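Local coordinates for protein N-acetylmuramoyl-L-alanine amidase AmiD (PDB 3D2Y) that hydrolyses the link between N-acetylmuramoyl groups and L-amino acid residues in cell-wall glycopeptides, acting as a zinc-dependent amidase, at residues Pro156-Asp160 with Glu222-Val226; Val33-Thr37 with Asp160-Phe166; Leu207-Tyr212 with Ala229-Phe234; Ser88-Gly92 with Glu146-Ala150. All blocks are in the same frame, centred on the assembly; numbering follows the deposited sequence. Where two conformers were deposited one is given.

Interaction 1 of 4, residues Pro156-Asp160 with Glu222-Val226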
loop_
_atom_site.group_PDB
_atom_site.type_symbol
_atom_site.label_atom_id
_atom_site.label_comp_id
_atom_site.label_asym_id
_atom_site.label_seq_id
_atom_site.Cartn_x
_atom_site.Cartn_y
_atom_site.Cartn_z
ATOM N N PRO A 156 6.589 7.241 4.827
ATOM C CA PRO A 156 7.720 7.470 3.898
ATOM C C PRO A 156 9.054 7.767 4.556
ATOM O O PRO A 156 10.097 7.467 3.959
ATOM C CB PRO A 156 7.251 8.641 3.012
ATOM C CG PRO A 156 6.105 9.218 3.739
ATOM C CD PRO A 156 5.474 8.166 4.551
ATOM N N GLN A 157 9.037 8.308 5.775
ATOM C CA GLN A 157 10.311 8.613 6.458
ATOM C C GLN A 157 10.920 7.356 7.074
ATOM O O GLN A 157 12.093 7.392 7.466
ATOM C CB GLN A 157 10.135 9.623 7.600
ATOM C CG GLN A 157 9.510 10.974 7.206
ATOM C CD GLN A 157 10.315 11.691 6.137
ATOM O OE1 GLN A 157 11.543 11.637 6.137
ATOM N NE2 GLN A 157 9.627 12.378 5.228
ATOM N N ARG A 158 10.121 6.293 7.236
ATOM C CA ARG A 158 10.558 5.131 8.027
ATOM C C ARG A 158 10.795 3.889 7.211
ATOM O O ARG A 158 11.557 3.008 7.638
ATOM C CB ARG A 158 9.535 4.778 9.125
ATOM C CG ARG A 158 9.353 5.886 10.193
ATOM C CD ARG A 158 8.509 5.406 11.396
ATOM N NE ARG A 158 7.175 4.901 11.024
ATOM C CZ ARG A 158 6.873 3.601 10.976
ATOM N NH1 ARG A 158 7.784 2.710 11.309
ATOM N NH2 ARG A 158 5.650 3.182 10.632
ATOM N N LYS A 159 10.065 3.762 6.096
ATOM C CA LYS A 159 10.009 2.480 5.346
ATOM C C LYS A 159 10.153 2.672 3.837
ATOM O O LYS A 159 9.758 3.707 3.288
ATOM C CB LYS A 159 8.689 1.756 5.626
ATOM C CG LYS A 159 8.443 1.438 7.078
ATOM C CD LYS A 159 9.355 0.332 7.602
ATOM C CE LYS A 159 9.216 0.224 9.098
ATOM N NZ LYS A 159 9.851 -1.100 9.515
ATOM N N ASP A 160 10.693 1.643 3.190
ATOM C CA ASP A 160 10.794 1.574 1.727
ATOM C C ASP A 160 9.888 0.515 1.101
ATOM O O ASP A 160 9.686 0.504 -0.129
ATOM C CB ASP A 160 12.252 1.226 1.359
ATOM C CG ASP A 160 13.181 2.420 1.463
ATOM O OD1 ASP A 160 12.680 3.535 1.638
ATOM O OD2 ASP A 160 14.417 2.243 1.388
ATOM N N GLU A 222 13.950 14.941 4.268
ATOM C CA GLU A 222 12.614 14.448 4.563
ATOM C C GLU A 222 11.692 14.644 3.344
ATOM O O GLU A 222 10.821 13.814 3.078
ATOM C CB GLU A 222 12.063 15.144 5.806
ATOM C CG GLU A 222 12.877 14.836 7.078
ATOM C CD GLU A 222 12.508 15.688 8.275
ATOM O OE1 GLU A 222 11.808 16.706 8.099
ATOM O OE2 GLU A 222 12.923 15.316 9.399
ATOM N N GLN A 223 11.929 15.719 2.587
ATOM C CA GLN A 223 11.133 16.033 1.389
ATOM C C GLN A 223 11.487 15.037 0.297
ATOM O O GLN A 223 10.617 14.600 -0.446
ATOM C CB GLN A 223 11.392 17.482 0.910
ATOM C CG GLN A 223 10.837 18.594 1.818
ATOM C CD GLN A 223 11.233 20.012 1.368
ATOM O OE1 GLN A 223 11.646 20.226 0.234
ATOM N NE2 GLN A 223 11.111 20.983 2.272
ATOM N N ARG A 224 12.774 14.660 0.235
ATOM C CA ARG A 224 13.274 13.596 -0.660
ATOM C C ARG A 224 12.651 12.216 -0.369
ATOM O O ARG A 224 12.266 11.517 -1.292
ATOM C CB ARG A 224 14.810 13.500 -0.641
ATOM C CG ARG A 224 15.521 14.542 -1.479
ATOM C CD ARG A 224 16.983 14.155 -1.777
ATOM N NE ARG A 224 17.800 14.052 -0.569
ATOM C CZ ARG A 224 18.371 15.083 0.059
ATOM N NH1 ARG A 224 18.221 16.330 -0.377
ATOM N NH2 ARG A 224 19.099 14.858 1.146
ATOM N N ARG A 225 12.543 11.832 0.900
ATOM C CA ARG A 225 11.950 10.555 1.240
ATOM C C ARG A 225 10.493 10.488 0.769
ATOM O O ARG A 225 10.051 9.450 0.273
ATOM C CB ARG A 225 12.094 10.264 2.745
ATOM C CG ARG A 225 13.525 9.893 3.190
ATOM C CD ARG A 225 13.724 8.406 3.584
ATOM N NE ARG A 225 12.677 7.502 3.072
ATOM C CZ ARG A 225 12.482 6.223 3.416
ATOM N NH1 ARG A 225 13.255 5.606 4.309
ATOM N NH2 ARG A 225 11.463 5.568 2.861
ATOM N N VAL A 226 9.751 11.590 0.881
ATOM C CA VAL A 226 8.343 11.561 0.427
ATOM C C VAL A 226 8.306 11.327 -1.095
ATOM O O VAL A 226 7.551 10.492 -1.587
ATOM C CB VAL A 226 7.580 12.820 0.830
ATOM C CG1 VAL A 226 6.173 12.814 0.240
ATOM C CG2 VAL A 226 7.492 12.912 2.346
#
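Q157 folds its side chain back onto the helix carrying E222: CG lies beside the backbone N (chi1 -57°) and the chain bends at chi2 (-58°), which swings the amide round although CB points away. NE2 then donates to the backbone O of E222 at 2.8 Å, nearly straight (N-H...O 174°) and within the amide plane. The same carbonyl is only weakly used inside its helix, by V226 N, so Q157 supplies its firmer partner. The amide's other arm rests on carbon, with Q157 OE1 3.6 Å from E222 CB. With an alanine in place of Q157 the E222 carbonyl is likely to keep just its weak helical bond, and V226 CG2, 3.6 Å from Q157 NE2, to lose that cover. P156 adds apolar contact, its ring lying alongside V226 with P156 CG 4.2 Å from V226 CG2. R225 reaches along the loop towards D160 and the carbonyls of P156 and K159. It was deposited in two conformers, and its very short approach to P156 O makes the position doubtful; the salt bridge from R225 NH2 to D160 OD1 shares that doubt. D160 also pairs with K117. The loop carries K159, the transition-state stabiliser, which hydrogen-bonds the bound peptide. The contact seats this active-site loop, between helices 151-154 and 168-173, on helix 220-234, where P156 also meets A229 and D160 meets M232.

Interaction 2 of 4, residues Val33-Thr37 with Asp160-Phe166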
loop_
_atom_site.group_PDB
_atom_site.type_symbol
_atom_site.label_atom_id
_atom_site.label_comp_id
_atom_site.label_asym_id
_atom_site.label_seq_id
_atom_site.Cartn_x
_atom_site.Cartn_y
_atom_site.Cartn_z
ATOM N N VAL A 33 -2.484 -2.690 2.673
ATOM C CA VAL A 33 -1.064 -2.336 2.711
ATOM C C VAL A 33 -0.113 -3.525 2.315
ATOM O O VAL A 33 -0.171 -4.589 2.909
ATOM C CB VAL A 33 -0.621 -1.814 4.109
ATOM C CG1 VAL A 33 0.843 -1.404 4.074
ATOM C CG2 VAL A 33 -1.473 -0.617 4.559
ATOM N N ILE A 34 0.768 -3.292 1.342
ATOM C CA ILE A 34 1.729 -4.313 0.901
ATOM C C ILE A 34 3.103 -4.112 1.557
ATOM O O ILE A 34 3.633 -2.998 1.564
ATOM C CB ILE A 34 1.874 -4.342 -0.652
ATOM C CG1 ILE A 34 0.488 -4.399 -1.306
ATOM C CG2 ILE A 34 2.648 -5.551 -1.087
ATOM C CD1 ILE A 34 -0.344 -5.663 -0.925
ATOM N N HIS A 35 3.660 -5.199 2.089
ATOM C CA HIS A 35 4.978 -5.191 2.757
ATOM C C HIS A 35 5.883 -6.230 2.144
ATOM O O HIS A 35 5.366 -7.200 1.546
ATOM C CB HIS A 35 4.836 -5.606 4.249
ATOM C CG HIS A 35 3.935 -4.723 5.066
ATOM N ND1 HIS A 35 4.420 -3.681 5.829
ATOM C CD2 HIS A 35 2.596 -4.760 5.271
ATOM C CE1 HIS A 35 3.409 -3.089 6.438
ATOM N NE2 HIS A 35 2.289 -3.711 6.102
ATOM N N TYR A 36 7.196 -6.092 2.332
ATOM C CA TYR A 36 8.098 -7.273 2.307
ATOM C C TYR A 36 8.654 -7.575 3.705
ATOM O O TYR A 36 8.692 -6.700 4.588
ATOM C CB TYR A 36 9.248 -7.227 1.249
ATOM C CG TYR A 36 10.166 -6.020 1.316
ATOM C CD1 TYR A 36 10.855 -5.671 2.497
ATOM C CD2 TYR A 36 10.343 -5.194 0.189
ATOM C CE1 TYR A 36 11.651 -4.527 2.550
ATOM C CE2 TYR A 36 11.183 -4.061 0.232
ATOM C CZ TYR A 36 11.817 -3.726 1.424
ATOM O OH TYR A 36 12.635 -2.597 1.507
ATOM N N THR A 37 9.154 -8.793 3.872
ATOM C CA THR A 37 9.554 -9.289 5.197
ATOM C C THR A 37 10.992 -8.922 5.520
ATOM O O THR A 37 11.361 -8.794 6.684
ATOM C CB THR A 37 9.416 -10.835 5.299
ATOM O OG1 THR A 37 10.271 -11.530 4.369
ATOM C CG2 THR A 37 8.032 -11.274 5.076
ATOM N N ASP A 160 10.693 1.643 3.190
ATOM C CA ASP A 160 10.794 1.574 1.727
ATOM C C ASP A 160 9.888 0.515 1.101
ATOM O O ASP A 160 9.686 0.504 -0.129
ATOM C CB ASP A 160 12.252 1.226 1.359
ATOM C CG ASP A 160 13.181 2.420 1.463
ATOM O OD1 ASP A 160 12.680 3.535 1.638
ATOM O OD2 ASP A 160 14.417 2.243 1.388
ATOM N N ASP A 161 9.422 -0.430 1.922
ATOM C CA ASP A 161 8.730 -1.608 1.411
ATOM C C ASP A 161 7.365 -1.340 0.791
ATOM O O ASP A 161 6.665 -0.402 1.233
ATOM C CB ASP A 161 8.735 -2.760 2.446
ATOM C CG ASP A 161 7.928 -2.455 3.701
ATOM O OD1 ASP A 161 6.970 -3.220 3.961
ATOM O OD2 ASP A 161 8.229 -1.454 4.403
ATOM N N PRO A 162 6.992 -2.117 -0.269
ATOM C CA PRO A 162 7.744 -3.227 -0.889
ATOM C C PRO A 162 8.758 -2.860 -1.973
ATOM O O PRO A 162 9.272 -3.754 -2.624
ATOM C CB PRO A 162 6.638 -4.073 -1.525
ATOM C CG PRO A 162 5.649 -3.030 -1.964
ATOM C CD PRO A 162 5.697 -1.927 -0.933
ATOM N N GLY A 163 9.012 -1.566 -2.180
ATOM C CA GLY A 163 10.150 -1.157 -2.985
ATOM C C GLY A 163 9.915 -1.045 -4.477
ATOM O O GLY A 163 8.846 -1.411 -5.006
ATOM N N PRO A 164 10.926 -0.522 -5.193
ATOM C CA PRO A 164 10.787 -0.148 -6.601
ATOM C C PRO A 164 10.720 -1.350 -7.574
ATOM O O PRO A 164 10.409 -1.159 -8.761
ATOM C CB PRO A 164 12.015 0.726 -6.828
ATOM C CG PRO A 164 13.069 0.050 -5.928
ATOM C CD PRO A 164 12.265 -0.238 -4.664
ATOM N N LEU A 165 10.991 -2.573 -7.091
ATOM C CA LEU A 165 10.887 -3.781 -7.940
ATOM C C LEU A 165 9.500 -4.441 -7.813
ATOM O O LEU A 165 9.161 -5.373 -8.560
ATOM C CB LEU A 165 12.030 -4.762 -7.656
ATOM C CG LEU A 165 13.436 -4.282 -8.112
ATOM C CD1 LEU A 165 14.423 -5.367 -7.948
ATOM C CD2 LEU A 165 13.454 -3.838 -9.572
ATOM N N PHE A 166 8.696 -3.930 -6.894
ATOM C CA PHE A 166 7.314 -4.399 -6.750
ATOM C C PHE A 166 6.458 -4.020 -7.969
ATOM O O PHE A 166 6.406 -2.842 -8.320
ATOM C CB PHE A 166 6.631 -3.921 -5.444
ATOM C CG PHE A 166 5.323 -4.605 -5.210
ATOM C CD1 PHE A 166 4.121 -3.961 -5.496
ATOM C CD2 PHE A 166 5.300 -5.941 -4.797
ATOM C CE1 PHE A 166 2.882 -4.668 -5.328
ATOM C CE2 PHE A 166 4.118 -6.628 -4.634
ATOM C CZ PHE A 166 2.892 -5.975 -4.888
#
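I34, P162 and F166 form the apolar centre where an interior strand, 31-36, of the amidase's mixed sheet, in its PGRP-type fold, meets the loop before helix 168-173. I34 CG2 sits over the face of the F166 ring, 4.2 Å from its centroid, and packs against P162 CG at 4.0 Å. A cis peptide bond precedes P162, and G163, at backbone angles that call for glycine, starts a type I turn to F166. Further out, the Y36 ring receives D161 CB squarely over the centre of one face, 3.3 Å from the centroid and 8° off the normal. At the edge of this ring lies P162 O, 3.3 Å from Y36 CD2. Y36, a substrate-binding residue, also packs on a modified side chain of the bound peptide. The polar edge is the zinc site, to which H35 and D161 contribute and which H151 completes. D161 CG stands between the backbone N and carbonyl carbon (chi1 66°), turning the carboxylate to the strand. Its OD2 accepts from H151 ND1, while H35 NE2 pairs with H84. D161 OD1 takes two weak hydrogen bonds, from H35 ND1 at 3.2 Å and from the backbone N of Y36 at 3.3 Å.

Interaction 3 of 4, residues Leu207-Tyr212 with Ala229-Phe234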
loop_
_atom_site.group_PDB
_atom_site.type_symbol
_atom_site.label_atom_id
_atom_site.label_comp_id
_atom_site.label_asym_id
_atom_site.label_seq_id
_atom_site.Cartn_x
_atom_site.Cartn_y
_atom_site.Cartn_z
ATOM N N LEU A 207 1.441 15.617 -3.748
ATOM C CA LEU A 207 1.618 14.353 -3.039
ATOM C C LEU A 207 0.847 14.318 -1.736
ATOM O O LEU A 207 0.193 13.300 -1.418
ATOM C CB LEU A 207 3.112 14.052 -2.816
ATOM C CG LEU A 207 3.910 13.996 -4.113
ATOM C CD1 LEU A 207 5.341 13.507 -3.787
ATOM C CD2 LEU A 207 3.237 13.119 -5.183
ATOM N N ALA A 208 0.858 15.453 -1.021
ATOM C CA ALA A 208 0.074 15.603 0.196
ATOM C C ALA A 208 -1.378 15.294 -0.094
ATOM O O ALA A 208 -2.020 14.539 0.630
ATOM C CB ALA A 208 0.199 17.042 0.773
ATOM N N ARG A 209 -1.911 15.907 -1.150
ATOM C CA ARG A 209 -3.321 15.769 -1.456
ATOM C C ARG A 209 -3.687 14.378 -1.956
ATOM O O ARG A 209 -4.805 13.923 -1.707
ATOM C CB ARG A 209 -3.784 16.814 -2.470
ATOM C CG ARG A 209 -3.676 18.299 -2.014
ATOM C CD ARG A 209 -4.671 18.736 -0.917
ATOM N NE ARG A 209 -4.391 18.145 0.393
ATOM C CZ ARG A 209 -3.491 18.592 1.282
ATOM N NH1 ARG A 209 -2.772 19.682 1.061
ATOM N NH2 ARG A 209 -3.324 17.938 2.417
ATOM N N TYR A 210 -2.748 13.742 -2.657
ATOM C CA TYR A 210 -2.928 12.352 -3.103
ATOM C C TYR A 210 -2.942 11.378 -1.903
ATOM O O TYR A 210 -3.674 10.379 -1.926
ATOM C CB TYR A 210 -1.943 11.909 -4.210
ATOM C CG TYR A 210 -2.289 10.502 -4.723
ATOM C CD1 TYR A 210 -3.409 10.293 -5.536
ATOM C CD2 TYR A 210 -1.553 9.380 -4.324
ATOM C CE1 TYR A 210 -3.729 9.025 -5.987
ATOM C CE2 TYR A 210 -1.919 8.064 -4.757
ATOM C CZ TYR A 210 -2.989 7.924 -5.599
ATOM O OH TYR A 210 -3.374 6.663 -6.008
ATOM N N GLY A 211 -2.125 11.672 -0.884
ATOM C CA GLY A 211 -2.308 11.067 0.411
ATOM C C GLY A 211 -1.096 10.989 1.290
ATOM O O GLY A 211 -1.213 10.564 2.442
ATOM N N TYR A 212 0.050 11.434 0.762
ATOM C CA TYR A 212 1.330 11.300 1.457
ATOM C C TYR A 212 1.425 12.236 2.663
ATOM O O TYR A 212 0.971 13.338 2.621
ATOM C CB TYR A 212 2.551 11.476 0.492
ATOM C CG TYR A 212 2.728 10.319 -0.470
ATOM C CD1 TYR A 212 3.698 9.301 -0.254
ATOM C CD2 TYR A 212 1.887 10.208 -1.576
ATOM C CE1 TYR A 212 3.789 8.221 -1.167
ATOM C CE2 TYR A 212 1.962 9.196 -2.458
ATOM C CZ TYR A 212 2.928 8.193 -2.289
ATOM O OH TYR A 212 2.923 7.148 -3.193
ATOM N N ALA A 229 9.393 7.799 -2.018
ATOM C CA ALA A 229 8.312 6.843 -1.755
ATOM C C ALA A 229 7.284 6.797 -2.931
ATOM O O ALA A 229 6.877 5.715 -3.387
ATOM C CB ALA A 229 7.625 7.175 -0.431
ATOM N N PHE A 230 6.931 7.966 -3.435
ATOM C CA PHE A 230 5.957 8.103 -4.512
ATOM C C PHE A 230 6.517 7.481 -5.817
ATOM O O PHE A 230 5.810 6.742 -6.560
ATOM C CB PHE A 230 5.614 9.588 -4.704
ATOM C CG PHE A 230 4.705 9.858 -5.860
ATOM C CD1 PHE A 230 3.365 9.485 -5.810
ATOM C CD2 PHE A 230 5.186 10.532 -7.011
ATOM C CE1 PHE A 230 2.511 9.737 -6.893
ATOM C CE2 PHE A 230 4.347 10.784 -8.110
ATOM C CZ PHE A 230 3.002 10.375 -8.041
ATOM N N GLN A 231 7.798 7.768 -6.063
ATOM C CA GLN A 231 8.480 7.287 -7.273
ATOM C C GLN A 231 8.672 5.778 -7.232
ATOM O O GLN A 231 8.506 5.097 -8.263
ATOM C CB GLN A 231 9.819 7.998 -7.484
ATOM C CG GLN A 231 9.653 9.504 -7.812
ATOM C CD GLN A 231 10.952 10.294 -7.725
ATOM O OE1 GLN A 231 11.821 9.989 -6.916
ATOM N NE2 GLN A 231 11.058 11.356 -8.519
ATOM N N MET A 232 9.056 5.248 -6.074
ATOM C CA MET A 232 9.169 3.786 -5.908
ATOM C C MET A 232 7.891 3.059 -6.294
ATOM O O MET A 232 7.963 1.974 -6.858
ATOM C CB MET A 232 9.605 3.373 -4.495
ATOM C CG MET A 232 11.042 3.699 -4.165
ATOM S SD MET A 232 11.556 2.936 -2.623
ATOM C CE MET A 232 10.738 3.927 -1.394
ATOM N N HIS A 233 6.736 3.692 -6.054
ATOM C CA HIS A 233 5.429 3.122 -6.395
ATOM C C HIS A 233 5.055 3.424 -7.878
ATOM O O HIS A 233 4.630 2.524 -8.623
ATOM C CB HIS A 233 4.392 3.670 -5.387
ATOM C CG HIS A 233 3.032 3.028 -5.450
ATOM N ND1 HIS A 233 2.195 2.952 -4.351
ATOM C CD2 HIS A 233 2.340 2.494 -6.488
ATOM C CE1 HIS A 233 1.055 2.383 -4.710
ATOM N NE2 HIS A 233 1.116 2.114 -6.005
ATOM N N PHE A 234 5.224 4.675 -8.307
ATOM C CA PHE A 234 4.585 5.168 -9.516
ATOM C C PHE A 234 5.547 5.602 -10.616
ATOM O O PHE A 234 5.103 5.837 -11.744
ATOM C CB PHE A 234 3.605 6.320 -9.205
ATOM C CG PHE A 234 2.432 5.923 -8.376
ATOM C CD1 PHE A 234 1.353 5.253 -8.972
ATOM C CD2 PHE A 234 2.370 6.254 -7.013
ATOM C CE1 PHE A 234 0.247 4.893 -8.240
ATOM C CE2 PHE A 234 1.238 5.866 -6.259
ATOM C CZ PHE A 234 0.168 5.205 -6.893
#
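L207 and F230 meet at the heart of the packing between helices 200-210 and 220-234, two members of the C-terminal helical bundle, with helix 245-258 touching F230 and Y210 as well. In a CH-pi contact L207 CD2 stands over the centre of the F230 ring, 3.5 Å from the centroid and 7° off the normal. F230 CG is anti to its backbone N (chi1 175°), which directs the ring toward helix 200-210, under that methyl. Replacing F230 by a residue as small as alanine would probably deprive L207 CD2 of its aromatic face and open a gap beside Y212. The aromatic pairs are oblique: Y212 and F230 have centroids 5.8 Å apart with planes at 85°, and Y210 meets F234 in a similarly steep way, CE2 to CE2 4.1 Å. A229 CB adds an apolar contact to Y212 CE1 at 4.0 Å. L207 O accepts from both G211 N and Y212 N, and G211 has positive phi. No hydrogen bond crosses the contact, and the buried Y212 hydroxyl is satisfied by D153, which H233 ND1 also engages. Y212 OH itself lies at the edges of two phenylalanine rings, 3.5 Å from F230 CD1 and 3.7 Å from F234 CE2.

Interaction 4 of 4, residues Ser88-Gly92 with Glu146-Ala150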
loop_
_atom_site.group_PDB
_atom_site.type_symbol
_atom_site.label_atom_id
_atom_site.label_comp_id
_atom_site.label_asym_id
_atom_site.label_seq_id
_atom_site.Cartn_x
_atom_site.Cartn_y
_atom_site.Cartn_z
ATOM N N SER A 88 1.802 6.108 11.018
ATOM C CA SER A 88 1.423 6.075 9.616
ATOM C C SER A 88 0.362 7.128 9.319
ATOM O O SER A 88 -0.315 7.617 10.233
ATOM C CB SER A 88 0.888 4.674 9.222
ATOM O OG SER A 88 -0.073 4.216 10.175
ATOM N N ALA A 89 0.257 7.478 8.037
ATOM C CA ALA A 89 -0.686 8.484 7.528
ATOM C C ALA A 89 -1.011 8.222 6.043
ATOM O O ALA A 89 -0.109 7.976 5.242
ATOM C CB ALA A 89 -0.117 9.911 7.735
ATOM N N TRP A 90 -2.300 8.210 5.707
ATOM C CA TRP A 90 -2.751 8.066 4.321
ATOM C C TRP A 90 -4.095 8.773 4.104
ATOM O O TRP A 90 -5.107 8.445 4.757
ATOM C CB TRP A 90 -2.859 6.577 3.915
ATOM C CG TRP A 90 -3.078 6.429 2.459
ATOM C CD1 TRP A 90 -4.196 5.907 1.840
ATOM C CD2 TRP A 90 -2.185 6.835 1.410
ATOM N NE1 TRP A 90 -4.034 5.947 0.464
ATOM C CE2 TRP A 90 -2.824 6.531 0.173
ATOM C CE3 TRP A 90 -0.908 7.438 1.388
ATOM C CZ2 TRP A 90 -2.227 6.809 -1.065
ATOM C CZ3 TRP A 90 -0.317 7.733 0.144
ATOM C CH2 TRP A 90 -0.985 7.422 -1.060
ATOM N N ARG A 91 -4.076 9.756 3.200
ATOM C CA ARG A 91 -5.295 10.417 2.717
ATOM C C ARG A 91 -6.155 10.997 3.837
ATOM O O ARG A 91 -7.391 10.884 3.817
ATOM C CB ARG A 91 -6.091 9.433 1.830
ATOM C CG ARG A 91 -5.460 9.318 0.474
ATOM C CD ARG A 91 -6.157 8.358 -0.455
ATOM N NE ARG A 91 -7.376 8.832 -1.115
ATOM C CZ ARG A 91 -7.432 9.514 -2.270
ATOM N NH1 ARG A 91 -6.336 9.894 -2.921
ATOM N NH2 ARG A 91 -8.617 9.848 -2.778
ATOM N N GLY A 92 -5.512 11.595 4.832
ATOM C CA GLY A 92 -6.281 12.186 5.933
ATOM C C GLY A 92 -6.297 11.322 7.204
ATOM O O GLY A 92 -6.518 11.846 8.291
ATOM N N GLU A 146 -6.954 3.593 -5.117
ATOM C CA GLU A 146 -5.902 4.439 -4.494
ATOM C C GLU A 146 -5.554 4.027 -3.048
ATOM O O GLU A 146 -4.551 4.469 -2.494
ATOM C CB GLU A 146 -6.246 5.936 -4.571
ATOM C CG GLU A 146 -7.386 6.337 -3.683
ATOM C CD GLU A 146 -8.774 6.189 -4.314
ATOM O OE1 GLU A 146 -8.969 5.496 -5.332
ATOM O OE2 GLU A 146 -9.712 6.767 -3.743
ATOM N N ASN A 147 -6.367 3.154 -2.464
ATOM C CA ASN A 147 -6.117 2.693 -1.105
ATOM C C ASN A 147 -5.460 1.305 -1.046
ATOM O O ASN A 147 -5.408 0.659 0.001
ATOM C CB ASN A 147 -7.424 2.814 -0.300
ATOM C CG ASN A 147 -7.815 4.268 -0.084
ATOM O OD1 ASN A 147 -6.961 5.111 0.103
ATOM N ND2 ASN A 147 -9.106 4.559 -0.121
ATOM N N VAL A 148 -4.919 0.860 -2.181
ATOM C CA VAL A 148 -3.969 -0.264 -2.173
ATOM C C VAL A 148 -2.550 0.355 -2.198
ATOM O O VAL A 148 -2.156 0.963 -3.183
ATOM C CB VAL A 148 -4.181 -1.196 -3.418
ATOM C CG1 VAL A 148 -3.301 -2.422 -3.275
ATOM C CG2 VAL A 148 -5.666 -1.566 -3.554
ATOM N N VAL A 149 -1.810 0.252 -1.101
ATOM C CA VAL A 149 -0.634 1.114 -0.928
ATOM C C VAL A 149 0.540 0.310 -0.464
ATOM O O VAL A 149 0.402 -0.840 0.039
ATOM C CB VAL A 149 -0.877 2.249 0.125
ATOM C CG1 VAL A 149 -1.944 3.268 -0.389
ATOM C CG2 VAL A 149 -1.288 1.624 1.530
ATOM N N ALA A 150 1.692 0.926 -0.658
ATOM C CA ALA A 150 2.937 0.475 -0.081
ATOM C C ALA A 150 3.012 0.951 1.352
ATOM O O ALA A 150 2.517 2.009 1.701
ATOM C CB ALA A 150 4.126 1.097 -0.867
#
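W90 and R91, at the turn of a small antiparallel hairpin (strands 89-90 and 93-94), pack onto residues 146-149, leading into strand 148-150 at one margin of the amidase's mixed sheet. R91 and G92 form the bend, both with positive phi. The apolar part is a CH-pi contact: V149 CG1 lies over one face of the indole, 3.7 Å from the centroid of the five-membered ring and closest to W90 CE2 at 3.4 Å. On the opposite face, towards the rim, lies CG of R91, so the ring is sandwiched between the two aliphatic groups. W90 CG stands anti to the backbone N (chi1 -170°), which carries the indole across to the sheet. The indole edge supplies the hydrogen bonds: W90 NE1 donates weakly to N147 OD1 at 3.1 Å and weakly to the backbone O of E146 at 3.3 Å; two long, bent bonds thus share one N-H, and the N147 amide is turned 83° from the indole plane. Y212 meets W90 edge-to-face. The charged pair is E146 with R91, whose guanidinium N-H groups are directed instead to Y210 O, G259 O and D261. E146 OE2 lies 3.4 Å from R91 NH2, well out of the guanidinium plane, so only charge acts there. The methylene E146 CG rests over one face of that group, above its centre, 3.5 Å from R91 CZ.

From the N terminus, strand 31-36 opens interaction 2, which closes only at the loop 160-166 and so encloses interaction 4, which opens at hairpin residues 88-92 and closes at 146-150. Those two share a sheet: strands 31-36 and 148-150 are neighbours, joined by I34 N to V149 O. Interaction 1 opens at 156-160, before interaction 2 has closed, and shares D160 with it; the two therefore cross. Interaction 1 closes on helix 220-234, after interaction 3 has opened at 207-212, so these cross too, and interaction 3 closes further along the same helix. Through R91 with Y210 and G211, interactions 3 and 4 also touch, binding the helical part to the amidase sheet.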